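Local coordinates for UPF0255 protein frsA (Vibrio vulnificus, PDB 4I4C) that probably hydrolyses carboxylic esters as a member of the FrsA family of alpha/beta-hydrolases, at residues P298-Q310 / I331-V345. Residues are numbered along the deposited sequence; the frame is centred on the assembly and turned at random.
Sequences PIHDIFASPQKLQ and IYSLSGQMAAWSLKV
F303 lays one face of its ring over the CB of W341, which lies 3.9 Å from the ring centroid in a CH-pi contact, while P298 CB covers the opposite face. The indole turns its edge to the phenyl face, the planes 81° apart, a T-shaped pair in which W341 CE3 approaches F303 CE1 at 3.7 Å. Both rings are buried, and their broad apolar surfaces suit the place between loop and 3-10 segment 339-341. The F303 side chain comes within about 4 Å of the bound hexanoic acid (nearest atoms).

At one end H300 is fixed by its edge and one face. With CG anti to the backbone N (chi1 165°), its ND1 meets S342 OG in the ring plane at 2.7 Å, a nearly straight bond in which either atom could be the donor. The same hydroxyl accepts from V345 N in an ST motif; short serine keeps it near enough to its own backbone for both. K344 lays its aliphatic CD over the H300 face in a CH-pi contact, 3.5 Å from H300 CE1, while its charged end leads away. L343 N donates to I299 O at 3.0 Å.

At the other end the long amide of Q310 reaches S335 OG with NE2 (3.1 Å), and that small hydroxyl donates in turn to Y332 O, one helical turn back. Between the ends, unbranched M338, bent at chi3, brings its CE to 3.6 Å from L309 CD1.

The contact thus packs the loop after strand 291-295 and helix 306-309 against helix 331-337 and the 3-10 segment and loop following it, with M338 and W341 also touching helix 314-323.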
loop_
_atom_site.group_PDB
_atom_site.type_symbol
_atom_site.label_atom_id
_atom_site.label_comp_id
_atom_site.label_asym_id
_atom_site.label_seq_id
_atom_site.Cartn_x
_atom_site.Cartn_y
_atom_site.Cartn_z
ATOM N N PRO A 298 0.206 11.353 3.138
ATOM C CA PRO A 298 -0.762 12.376 3.567
ATOM C C PRO A 298 -0.424 12.870 4.968
ATOM O O PRO A 298 -1.104 12.500 5.934
ATOM C CB PRO A 298 -2.093 11.610 3.594
ATOM C CG PRO A 298 -1.698 10.195 3.887
ATOM C CD PRO A 298 -0.348 9.989 3.222
ATOM N N ILE A 299 0.617 13.693 5.073
ATOM C CA ILE A 299 1.135 14.143 6.368
ATOM C C ILE A 299 0.142 14.980 7.160
ATOM O O ILE A 299 -0.018 14.799 8.368
ATOM C CB ILE A 299 2.428 14.959 6.197
ATOM C CG1 ILE A 299 3.560 14.090 5.647
ATOM C CG2 ILE A 299 2.845 15.605 7.515
ATOM C CD1 ILE A 299 3.730 12.765 6.349
ATOM N N HIS A 300 -0.517 15.910 6.483
ATOM C CA HIS A 300 -1.369 16.858 7.176
ATOM C C HIS A 300 -2.505 17.418 6.329
ATOM O O HIS A 300 -3.672 17.368 6.741
ATOM C CB HIS A 300 -0.548 18.035 7.717
ATOM C CG HIS A 300 -1.383 19.217 8.123
ATOM N ND1 HIS A 300 -2.164 19.224 9.261
ATOM C CD2 HIS A 300 -1.558 20.428 7.539
ATOM C CE1 HIS A 300 -2.781 20.390 9.362
ATOM N NE2 HIS A 300 -2.428 21.139 8.331
ATOM N N ASP A 301 -2.160 17.970 5.165
ATOM C CA ASP A 301 -3.079 18.849 4.439
ATOM C C ASP A 301 -4.456 18.240 4.164
ATOM O O ASP A 301 -5.471 18.810 4.552
ATOM C CB ASP A 301 -2.459 19.370 3.138
ATOM C CG ASP A 301 -3.262 20.504 2.535
ATOM O OD1 ASP A 301 -3.112 21.654 2.998
ATOM O OD2 ASP A 301 -4.055 20.244 1.610
ATOM N N ILE A 302 -4.487 17.085 3.503
ATOM C CA ILE A 302 -5.758 16.457 3.157
ATOM C C ILE A 302 -6.560 16.062 4.406
ATOM O O ILE A 302 -7.774 16.266 4.455
ATOM C CB ILE A 302 -5.583 15.251 2.185
ATOM C CG1 ILE A 302 -6.923 14.583 1.898
ATOM C CG2 ILE A 302 -4.620 14.218 2.735
ATOM C CD1 ILE A 302 -7.843 15.418 1.038
ATOM N N PHE A 303 -5.878 15.519 5.412
ATOM C CA PHE A 303 -6.550 15.056 6.625
ATOM C C PHE A 303 -7.240 16.198 7.354
ATOM O O PHE A 303 -8.285 16.021 7.987
ATOM C CB PHE A 303 -5.549 14.370 7.557
ATOM C CG PHE A 303 -5.177 12.987 7.118
ATOM C CD1 PHE A 303 -6.006 12.270 6.272
ATOM C CD2 PHE A 303 -4.002 12.405 7.542
ATOM C CE1 PHE A 303 -5.669 11.006 5.868
ATOM C CE2 PHE A 303 -3.665 11.120 7.134
ATOM C CZ PHE A 303 -4.500 10.427 6.295
ATOM N N ALA A 304 -6.653 17.377 7.230
ATOM C CA ALA A 304 -7.127 18.554 7.931
ATOM C C ALA A 304 -8.092 19.369 7.078
ATOM O O ALA A 304 -8.483 20.464 7.473
ATOM C CB ALA A 304 -5.935 19.416 8.352
ATOM N N SER A 305 -8.465 18.845 5.913
ATOM C CA SER A 305 -9.385 19.555 5.012
ATOM C C SER A 305 -10.694 18.786 4.794
ATOM O O SER A 305 -10.811 18.047 3.812
ATOM C CB SER A 305 -8.722 19.805 3.647
ATOM O OG SER A 305 -7.475 20.477 3.774
ATOM N N PRO A 306 -11.690 18.974 5.689
ATOM C CA PRO A 306 -12.962 18.238 5.602
ATOM C C PRO A 306 -13.680 18.469 4.276
ATOM O O PRO A 306 -14.296 17.545 3.717
ATOM C CB PRO A 306 -13.790 18.830 6.749
ATOM C CG PRO A 306 -12.780 19.350 7.703
ATOM C CD PRO A 306 -11.670 19.881 6.848
ATOM N N GLN A 307 -13.588 19.698 3.777
ATOM C CA GLN A 307 -14.252 20.065 2.536
ATOM C C GLN A 307 -13.648 19.320 1.340
ATOM O O GLN A 307 -14.327 19.074 0.346
ATOM C CB GLN A 307 -14.216 21.592 2.332
ATOM C CG GLN A 307 -12.844 22.194 1.986
ATOM C CD GLN A 307 -11.822 22.099 3.117
ATOM O OE1 GLN A 307 -12.159 21.779 4.262
ATOM N NE2 GLN A 307 -10.564 22.379 2.794
ATOM N N LYS A 308 -12.368 18.966 1.443
ATOM C CA LYS A 308 -11.700 18.209 0.385
ATOM C C LYS A 308 -12.009 16.719 0.513
ATOM O O LYS A 308 -12.138 16.018 -0.489
ATOM C CB LYS A 308 -10.183 18.434 0.408
ATOM C CG LYS A 308 -9.743 19.851 0.047
ATOM C CD LYS A 308 -9.984 20.155 -1.429
ATOM C CE LYS A 308 -9.701 21.619 -1.762
ATOM N NZ LYS A 308 -8.267 21.986 -1.587
ATOM N N LEU A 309 -12.122 16.244 1.753
ATOM C CA LEU A 309 -12.451 14.847 2.027
ATOM C C LEU A 309 -13.857 14.505 1.534
ATOM O O LEU A 309 -14.095 13.411 1.009
ATOM C CB LEU A 309 -12.299 14.543 3.524
ATOM C CG LEU A 309 -10.847 14.626 4.014
ATOM C CD1 LEU A 309 -10.764 14.640 5.530
ATOM C CD2 LEU A 309 -10.047 13.465 3.451
ATOM N N GLN A 310 -14.770 15.458 1.682
ATOM C CA GLN A 310 -16.157 15.289 1.264
ATOM C C GLN A 310 -16.337 15.289 -0.259
ATOM O O GLN A 310 -17.424 15.007 -0.761
ATOM C CB GLN A 310 -17.011 16.392 1.883
ATOM C CG GLN A 310 -17.105 16.318 3.396
ATOM C CD GLN A 310 -17.773 17.545 3.985
ATOM O OE1 GLN A 310 -18.569 18.202 3.313
ATOM N NE2 GLN A 310 -17.447 17.866 5.246
ATOM N N ILE A 331 -20.715 10.746 5.579
ATOM C CA ILE A 331 -19.505 11.359 5.030
ATOM C C ILE A 331 -19.050 12.589 5.810
ATOM O O ILE A 331 -17.851 12.821 5.979
ATOM C CB ILE A 331 -19.685 11.717 3.532
ATOM C CG1 ILE A 331 -20.142 10.470 2.753
ATOM C CG2 ILE A 331 -18.412 12.298 2.962
ATOM C CD1 ILE A 331 -20.309 10.674 1.250
ATOM N N TYR A 332 -20.003 13.379 6.290
ATOM C CA TYR A 332 -19.664 14.604 7.003
ATOM C C TYR A 332 -18.950 14.250 8.301
ATOM O O TYR A 332 -17.957 14.871 8.664
ATOM C CB TYR A 332 -20.916 15.439 7.283
ATOM C CG TYR A 332 -21.761 15.672 6.053
ATOM C CD1 TYR A 332 -21.433 16.662 5.134
ATOM C CD2 TYR A 332 -22.881 14.886 5.804
ATOM C CE1 TYR A 332 -22.203 16.870 4.002
ATOM C CE2 TYR A 332 -23.659 15.084 4.678
ATOM C CZ TYR A 332 -23.317 16.076 3.778
ATOM O OH TYR A 332 -24.101 16.264 2.658
ATOM N N SER A 333 -19.458 13.236 8.985
ATOM C CA SER A 333 -18.840 12.787 10.220
ATOM C C SER A 333 -17.471 12.155 9.955
ATOM O O SER A 333 -16.501 12.489 10.620
ATOM C CB SER A 333 -19.753 11.817 10.949
ATOM O OG SER A 333 -19.095 11.292 12.080
ATOM N N LEU A 334 -17.401 11.246 8.985
ATOM C CA LEU A 334 -16.123 10.668 8.565
ATOM C C LEU A 334 -15.036 11.713 8.247
ATOM O O LEU A 334 -13.876 11.557 8.638
ATOM C CB LEU A 334 -16.329 9.754 7.358
ATOM C CG LEU A 334 -15.116 9.034 6.769
ATOM C CD1 LEU A 334 -14.360 8.341 7.872
ATOM C CD2 LEU A 334 -15.558 8.017 5.699
ATOM N N SER A 335 -15.418 12.769 7.539
ATOM C CA SER A 335 -14.485 13.815 7.141
ATOM C C SER A 335 -13.943 14.583 8.343
ATOM O O SER A 335 -12.775 14.962 8.358
ATOM C CB SER A 335 -15.162 14.802 6.193
ATOM O OG SER A 335 -16.241 15.452 6.846
ATOM N N GLY A 336 -14.801 14.835 9.326
ATOM C CA GLY A 336 -14.387 15.528 10.533
ATOM C C GLY A 336 -13.472 14.669 11.385
ATOM O O GLY A 336 -12.548 15.163 12.032
ATOM N N GLN A 337 -13.723 13.366 11.375
ATOM C CA GLN A 337 -12.965 12.448 12.211
ATOM C C GLN A 337 -11.523 12.232 11.766
ATOM O O GLN A 337 -10.656 11.978 12.602
ATOM C CB GLN A 337 -13.678 11.102 12.327
ATOM C CG GLN A 337 -14.871 11.103 13.273
ATOM C CD GLN A 337 -15.741 9.858 13.113
ATOM O OE1 GLN A 337 -15.737 9.206 12.056
ATOM N NE2 GLN A 337 -16.492 9.522 14.160
ATOM N N MET A 338 -11.252 12.317 10.466
ATOM C CA MET A 338 -9.895 12.030 9.993
ATOM C C MET A 338 -8.848 13.119 10.287
ATOM O O MET A 338 -7.645 12.881 10.134
ATOM C CB MET A 338 -9.893 11.657 8.516
ATOM C CG MET A 338 -10.331 10.214 8.264
ATOM S SD MET A 338 -10.451 9.980 6.515
ATOM C CE MET A 338 -11.667 11.224 6.144
ATOM N N ALA A 339 -9.300 14.293 10.721
ATOM C CA ALA A 339 -8.378 15.367 11.104
ATOM C C ALA A 339 -7.348 14.870 12.130
ATOM O O ALA A 339 -6.189 15.302 12.130
ATOM C CB ALA A 339 -9.142 16.564 11.634
ATOM N N ALA A 340 -7.763 13.928 12.973
ATOM C CA ALA A 340 -6.892 13.420 14.030
ATOM C C ALA A 340 -5.674 12.638 13.528
ATOM O O ALA A 340 -4.797 12.272 14.318
ATOM C CB ALA A 340 -7.684 12.586 15.013
ATOM N N TRP A 341 -5.610 12.398 12.221
ATOM C CA TRP A 341 -4.538 11.590 11.643
ATOM C C TRP A 341 -3.369 12.426 11.158
ATOM O O TRP A 341 -2.296 11.889 10.872
ATOM C CB TRP A 341 -5.056 10.737 10.475
ATOM C CG TRP A 341 -5.999 9.649 10.867
ATOM C CD1 TRP A 341 -6.274 9.205 12.130
ATOM C CD2 TRP A 341 -6.789 8.860 9.984
ATOM N NE1 TRP A 341 -7.193 8.191 12.086
ATOM C CE2 TRP A 341 -7.527 7.960 10.776
ATOM C CE3 TRP A 341 -6.950 8.829 8.595
ATOM C CZ2 TRP A 341 -8.411 7.039 10.227
ATOM C CZ3 TRP A 341 -7.826 7.913 8.051
ATOM C CH2 TRP A 341 -8.547 7.031 8.866
ATOM N N SER A 342 -3.593 13.730 11.034
ATOM C CA SER A 342 -2.523 14.671 10.729
ATOM C C SER A 342 -1.435 14.637 11.798
ATOM O O SER A 342 -1.727 14.671 12.990
ATOM C CB SER A 342 -3.087 16.090 10.618
ATOM O OG SER A 342 -2.091 17.077 10.880
ATOM N N LEU A 343 -0.184 14.590 11.356
ATOM C CA LEU A 343 0.964 14.534 12.253
ATOM C C LEU A 343 1.265 15.911 12.847
ATOM O O LEU A 343 2.034 16.031 13.793
ATOM C CB LEU A 343 2.197 13.995 11.525
ATOM C CG LEU A 343 2.211 12.520 11.125
ATOM C CD1 LEU A 343 3.506 12.193 10.378
ATOM C CD2 LEU A 343 2.063 11.633 12.340
ATOM N N LYS A 344 0.658 16.938 12.266
ATOM C CA LYS A 344 0.685 18.277 12.825
ATOM C C LYS A 344 -0.361 18.363 13.940
ATOM O O LYS A 344 -0.068 18.836 15.040
ATOM C CB LYS A 344 0.390 19.315 11.737
ATOM C CG LYS A 344 0.662 20.752 12.135
ATOM C CD LYS A 344 -0.045 21.706 11.192
ATOM C CE LYS A 344 0.879 22.830 10.755
ATOM N NZ LYS A 344 1.366 23.619 11.910
ATOM N N VAL A 345 -1.575 17.892 13.657
ATOM C CA VAL A 345 -2.632 17.843 14.663
ATOM C C VAL A 345 -2.248 16.988 15.882
ATOM O O VAL A 345 -2.650 17.275 17.018
ATOM C CB VAL A 345 -3.971 17.410 14.047
ATOM C CG1 VAL A 345 -5.048 17.258 15.120
ATOM C CG2 VAL A 345 -4.394 18.433 13.005
#